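Local coordinates for minor structural protein 5 (Lactococcus phage Tuc2009, PDB 5E7T) that is a minor structural protein of the phage virion, probably part of the baseplate, where it assembles with minor structural protein 4, at residues Asp225-Gly237 / Gly242-Lys254. Residues are numbered along the deposited sequence; the frame is centred on the assembly and turned at random.
Sequences DWDEMKYRVYLDG and GSKLLSFDLENLK
Y231 turns the edge of its ring to K244 O, which lies near the ring plane. L245 O comes in obliquely, 3.3 Å from Y231 CD2, and methyl CD2 of L246 rests 3.4 Å from Y231 OH. W126 of a neighbouring Minor structural protein 4 chain packs edge-to-face with the same tyrosine, and N128 of that chain hydrogen-bonds its hydroxyl. CG of F248 is anti to the backbone N (chi1 179°), and this sets the ring against V233, whose CB lies over one face. Farther along, L235 spreads its two methyls, CD1 to L250 and CD2 to L253. Where the hairpin begins, K230 N and Y231 N both hydrogen-bond S243 O, each at 3.0 Å, in a classic beta bulge. Y231 N lies almost in line with the C=O (167°); K230 N sits above the carbonyl plane. S243 N returns a hydrogen bond to Y231 O. M229 lays SD 3.6 Å from G242 C. Beyond the bulge, away from L235, K244 NZ forms a salt bridge with D227 OD1 at 3.2 Å, weak as a hydrogen bond. The bulge thus lets one carbonyl accept two N-H groups. Residues 247-250 pack on strand 231-235 by side chains alone, while their backbone pairs antiparallel with a strand of that Minor structural protein 4 chain.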
loop_
_atom_site.group_PDB
_atom_site.type_symbol
_atom_site.label_atom_id
_atom_site.label_comp_id
_atom_site.label_asym_id
_atom_site.label_seq_id
_atom_site.Cartn_x
_atom_site.Cartn_y
_atom_site.Cartn_z
ATOM N N ASP B 225 37.138 44.836 41.015
ATOM C CA ASP B 225 37.091 45.589 39.759
ATOM C C ASP B 225 36.052 44.870 38.895
ATOM O O ASP B 225 36.282 43.747 38.437
ATOM C CB ASP B 225 38.475 45.654 39.079
ATOM C CG ASP B 225 39.542 46.414 39.858
ATOM O OD1 ASP B 225 39.295 47.596 40.222
ATOM O OD2 ASP B 225 40.647 45.855 40.051
ATOM N N TRP B 226 34.879 45.490 38.745
ATOM C CA TRP B 226 33.719 44.915 38.062
ATOM C C TRP B 226 33.609 45.157 36.554
ATOM O O TRP B 226 33.502 46.304 36.110
ATOM C CB TRP B 226 32.449 45.397 38.745
ATOM C CG TRP B 226 32.380 44.952 40.164
ATOM C CD1 TRP B 226 32.770 45.657 41.263
ATOM C CD2 TRP B 226 32.015 43.646 40.630
ATOM N NE1 TRP B 226 32.599 44.899 42.393
ATOM C CE2 TRP B 226 32.159 43.650 42.034
ATOM C CE3 TRP B 226 31.549 42.481 40.000
ATOM C CZ2 TRP B 226 31.863 42.528 42.818
ATOM C CZ3 TRP B 226 31.288 41.365 40.776
ATOM C CH2 TRP B 226 31.421 41.403 42.170
ATOM N N ASP B 227 33.552 44.050 35.781
ATOM C CA ASP B 227 33.427 44.045 34.323
ATOM C C ASP B 227 32.238 43.198 33.887
ATOM O O ASP B 227 31.915 42.220 34.562
ATOM C CB ASP B 227 34.689 43.436 33.688
ATOM C CG ASP B 227 35.963 44.254 33.749
ATOM O OD1 ASP B 227 35.872 45.504 33.721
ATOM O OD2 ASP B 227 37.056 43.645 33.706
ATOM N N GLU B 228 31.631 43.527 32.723
ATOM C CA GLU B 228 30.530 42.746 32.156
ATOM C C GLU B 228 31.159 41.530 31.505
ATOM O O GLU B 228 32.030 41.699 30.639
ATOM C CB GLU B 228 29.728 43.550 31.115
ATOM C CG GLU B 228 28.322 43.002 30.893
ATOM C CD GLU B 228 27.530 43.480 29.688
ATOM O OE1 GLU B 228 27.810 44.587 29.168
ATOM O OE2 GLU B 228 26.602 42.743 29.277
ATOM N N MET B 229 30.758 40.309 31.927
ATOM C CA MET B 229 31.362 39.115 31.349
ATOM C C MET B 229 30.990 38.945 29.891
ATOM O O MET B 229 29.820 39.116 29.527
ATOM C CB MET B 229 31.027 37.855 32.131
ATOM C CG MET B 229 31.273 37.959 33.596
ATOM S SD MET B 229 31.435 36.343 34.377
ATOM C CE MET B 229 29.848 35.511 33.811
ATOM N N LYS B 230 32.000 38.617 29.068
ATOM C CA LYS B 230 31.913 38.362 27.630
ATOM C C LYS B 230 32.028 36.846 27.364
ATOM O O LYS B 230 31.744 36.419 26.243
ATOM C CB LYS B 230 33.034 39.141 26.894
ATOM C CG LYS B 230 32.854 39.335 25.377
ATOM C CD LYS B 230 34.125 39.949 24.718
ATOM C CE LYS B 230 34.101 39.960 23.195
ATOM N NZ LYS B 230 35.396 40.407 22.600
ATOM N N TYR B 231 32.441 36.023 28.373
ATOM C CA TYR B 231 32.579 34.564 28.188
ATOM C C TYR B 231 32.094 33.735 29.379
ATOM O O TYR B 231 32.137 34.205 30.506
ATOM C CB TYR B 231 34.026 34.157 27.805
ATOM C CG TYR B 231 34.599 34.935 26.642
ATOM C CD1 TYR B 231 34.343 34.554 25.327
ATOM C CD2 TYR B 231 35.343 36.091 26.853
ATOM C CE1 TYR B 231 34.832 35.294 24.253
ATOM C CE2 TYR B 231 35.815 36.851 25.788
ATOM C CZ TYR B 231 35.555 36.453 24.487
ATOM O OH TYR B 231 36.033 37.211 23.440
ATOM N N ARG B 232 31.631 32.492 29.120
ATOM C CA ARG B 232 31.151 31.567 30.153
ATOM C C ARG B 232 31.931 30.293 30.041
ATOM O O ARG B 232 31.984 29.708 28.960
ATOM C CB ARG B 232 29.642 31.295 30.045
ATOM C CG ARG B 232 29.038 31.157 31.419
ATOM C CD ARG B 232 27.629 30.602 31.489
ATOM N NE ARG B 232 26.553 31.432 30.916
ATOM C CZ ARG B 232 26.232 32.672 31.275
ATOM N NH1 ARG B 232 26.991 33.345 32.130
ATOM N NH2 ARG B 232 25.186 33.270 30.733
ATOM N N VAL B 233 32.578 29.886 31.146
ATOM C CA VAL B 233 33.442 28.712 31.218
ATOM C C VAL B 233 32.719 27.567 31.876
ATOM O O VAL B 233 32.242 27.702 32.996
ATOM C CB VAL B 233 34.794 29.058 31.873
ATOM C CG1 VAL B 233 35.644 27.811 32.105
ATOM C CG2 VAL B 233 35.550 30.087 31.029
ATOM N N TYR B 234 32.591 26.456 31.133
ATOM C CA TYR B 234 31.912 25.202 31.492
ATOM C C TYR B 234 32.951 24.117 31.755
ATOM O O TYR B 234 33.689 23.726 30.845
ATOM C CB TYR B 234 31.008 24.739 30.321
ATOM C CG TYR B 234 29.786 25.602 30.094
ATOM C CD1 TYR B 234 29.863 26.778 29.352
ATOM C CD2 TYR B 234 28.549 25.238 30.609
ATOM C CE1 TYR B 234 28.737 27.579 29.142
ATOM C CE2 TYR B 234 27.418 26.024 30.400
ATOM C CZ TYR B 234 27.516 27.202 29.677
ATOM O OH TYR B 234 26.390 27.984 29.512
ATOM N N LEU B 235 33.015 23.642 32.998
ATOM C CA LEU B 235 33.921 22.562 33.355
ATOM C C LEU B 235 33.020 21.370 33.532
ATOM O O LEU B 235 32.104 21.418 34.351
ATOM C CB LEU B 235 34.702 22.876 34.637
ATOM C CG LEU B 235 35.639 21.783 35.152
ATOM C CD1 LEU B 235 36.990 21.790 34.432
ATOM C CD2 LEU B 235 35.809 21.909 36.641
ATOM N N ASP B 236 33.216 20.343 32.679
ATOM C CA ASP B 236 32.471 19.087 32.640
ATOM C C ASP B 236 30.976 19.289 32.477
ATOM O O ASP B 236 30.191 18.642 33.158
ATOM C CB ASP B 236 32.813 18.224 33.869
ATOM C CG ASP B 236 34.220 17.659 33.831
ATOM O OD1 ASP B 236 34.648 17.207 32.731
ATOM O OD2 ASP B 236 34.875 17.599 34.921
ATOM N N GLY B 237 30.595 20.201 31.598
ATOM C CA GLY B 237 29.197 20.504 31.335
ATOM C C GLY B 237 28.536 21.547 32.219
ATOM O O GLY B 237 27.503 22.081 31.815
ATOM N N GLY B 242 33.272 32.904 34.528
ATOM C CA GLY B 242 33.503 33.548 33.245
ATOM C C GLY B 242 34.448 34.722 33.355
ATOM O O GLY B 242 35.085 34.901 34.398
ATOM N N SER B 243 34.545 35.535 32.284
ATOM C CA SER B 243 35.492 36.650 32.234
ATOM C C SER B 243 35.207 37.642 31.120
ATOM O O SER B 243 34.450 37.317 30.206
ATOM C CB SER B 243 36.898 36.092 32.011
ATOM O OG SER B 243 36.896 35.133 30.963
ATOM N N LYS B 244 35.859 38.840 31.177
ATOM C CA LYS B 244 35.836 39.856 30.108
ATOM C C LYS B 244 37.032 39.526 29.192
ATOM O O LYS B 244 36.979 39.739 27.970
ATOM C CB LYS B 244 35.976 41.295 30.660
ATOM C CG LYS B 244 35.728 42.416 29.635
ATOM C CD LYS B 244 36.387 43.736 30.068
ATOM C CE LYS B 244 35.583 44.983 29.734
ATOM N NZ LYS B 244 34.578 45.343 30.789
ATOM N N LEU B 245 38.098 38.971 29.800
ATOM C CA LEU B 245 39.323 38.587 29.109
ATOM C C LEU B 245 39.176 37.284 28.358
ATOM O O LEU B 245 38.176 36.604 28.534
ATOM C CB LEU B 245 40.477 38.494 30.116
ATOM C CG LEU B 245 40.946 39.811 30.697
ATOM C CD1 LEU B 245 41.854 39.581 31.899
ATOM C CD2 LEU B 245 41.565 40.688 29.618
ATOM N N LEU B 246 40.174 36.929 27.527
ATOM C CA LEU B 246 40.213 35.700 26.727
ATOM C C LEU B 246 40.978 34.583 27.469
ATOM O O LEU B 246 41.596 33.728 26.830
ATOM C CB LEU B 246 40.885 35.982 25.364
ATOM C CG LEU B 246 40.143 36.871 24.376
ATOM C CD1 LEU B 246 41.114 37.609 23.508
ATOM C CD2 LEU B 246 39.228 36.065 23.494
ATOM N N SER B 247 40.931 34.593 28.811
ATOM C CA SER B 247 41.614 33.643 29.699
ATOM C C SER B 247 40.839 33.523 31.020
ATOM O O SER B 247 40.210 34.493 31.454
ATOM C CB SER B 247 43.040 34.127 29.975
ATOM O OG SER B 247 43.701 33.417 31.009
ATOM N N PHE B 248 40.885 32.345 31.661
ATOM C CA PHE B 248 40.196 32.086 32.927
ATOM C C PHE B 248 40.946 31.037 33.723
ATOM O O PHE B 248 41.423 30.058 33.143
ATOM C CB PHE B 248 38.755 31.620 32.671
ATOM C CG PHE B 248 37.952 31.306 33.912
ATOM C CD1 PHE B 248 37.291 32.311 34.602
ATOM C CD2 PHE B 248 37.820 29.998 34.362
ATOM C CE1 PHE B 248 36.517 32.013 35.721
ATOM C CE2 PHE B 248 37.049 29.700 35.488
ATOM C CZ PHE B 248 36.387 30.703 36.144
ATOM N N ASP B 249 41.024 31.222 35.050
ATOM C CA ASP B 249 41.706 30.291 35.947
ATOM C C ASP B 249 40.773 29.300 36.627
ATOM O O ASP B 249 39.970 29.681 37.490
ATOM C CB ASP B 249 42.559 31.041 36.981
ATOM C CG ASP B 249 43.716 31.784 36.362
ATOM O OD1 ASP B 249 44.707 31.120 35.965
ATOM O OD2 ASP B 249 43.634 33.032 36.264
ATOM N N LEU B 250 40.896 28.021 36.241
ATOM C CA LEU B 250 40.130 26.916 36.824
ATOM C C LEU B 250 40.785 26.568 38.163
ATOM O O LEU B 250 41.983 26.267 38.227
ATOM C CB LEU B 250 40.100 25.696 35.887
ATOM C CG LEU B 250 39.382 25.886 34.561
ATOM C CD1 LEU B 250 39.897 24.912 33.536
ATOM C CD2 LEU B 250 37.858 25.784 34.715
ATOM N N GLU B 251 40.017 26.690 39.236
ATOM C CA GLU B 251 40.517 26.452 40.583
ATOM C C GLU B 251 39.790 25.286 41.262
ATOM O O GLU B 251 38.868 24.724 40.681
ATOM C CB GLU B 251 40.397 27.747 41.410
ATOM C CG GLU B 251 41.240 28.891 40.868
ATOM C CD GLU B 251 41.315 30.125 41.739
ATOM O OE1 GLU B 251 41.713 29.997 42.920
ATOM O OE2 GLU B 251 41.028 31.231 41.225
ATOM N N ASN B 252 40.236 24.907 42.478
ATOM C CA ASN B 252 39.680 23.850 43.347
ATOM C C ASN B 252 39.476 22.498 42.655
ATOM O O ASN B 252 38.470 21.819 42.896
ATOM C CB ASN B 252 38.380 24.318 44.036
ATOM C CG ASN B 252 38.541 25.590 44.830
ATOM O OD1 ASN B 252 39.245 25.638 45.847
ATOM N ND2 ASN B 252 37.913 26.657 44.352
ATOM N N LEU B 253 40.429 22.113 41.799
ATOM C CA LEU B 253 40.372 20.829 41.101
ATOM C C LEU B 253 41.057 19.801 41.992
ATOM O O LEU B 253 41.812 20.183 42.893
ATOM C CB LEU B 253 41.078 20.892 39.722
ATOM C CG LEU B 253 40.693 22.020 38.750
ATOM C CD1 LEU B 253 41.583 22.003 37.538
ATOM C CD2 LEU B 253 39.229 21.948 38.330
ATOM N N LYS B 254 40.788 18.504 41.762
ATOM C CA LYS B 254 41.424 17.429 42.530
ATOM C C LYS B 254 42.569 16.844 41.703
ATOM O O LYS B 254 42.484 16.832 40.475
ATOM C CB LYS B 254 40.408 16.354 42.966
ATOM C CG LYS B 254 39.126 16.904 43.629
ATOM C CD LYS B 254 39.359 17.645 44.959
ATOM C CE LYS B 254 38.297 18.688 45.251
ATOM N NZ LYS B 254 38.784 19.715 46.217
#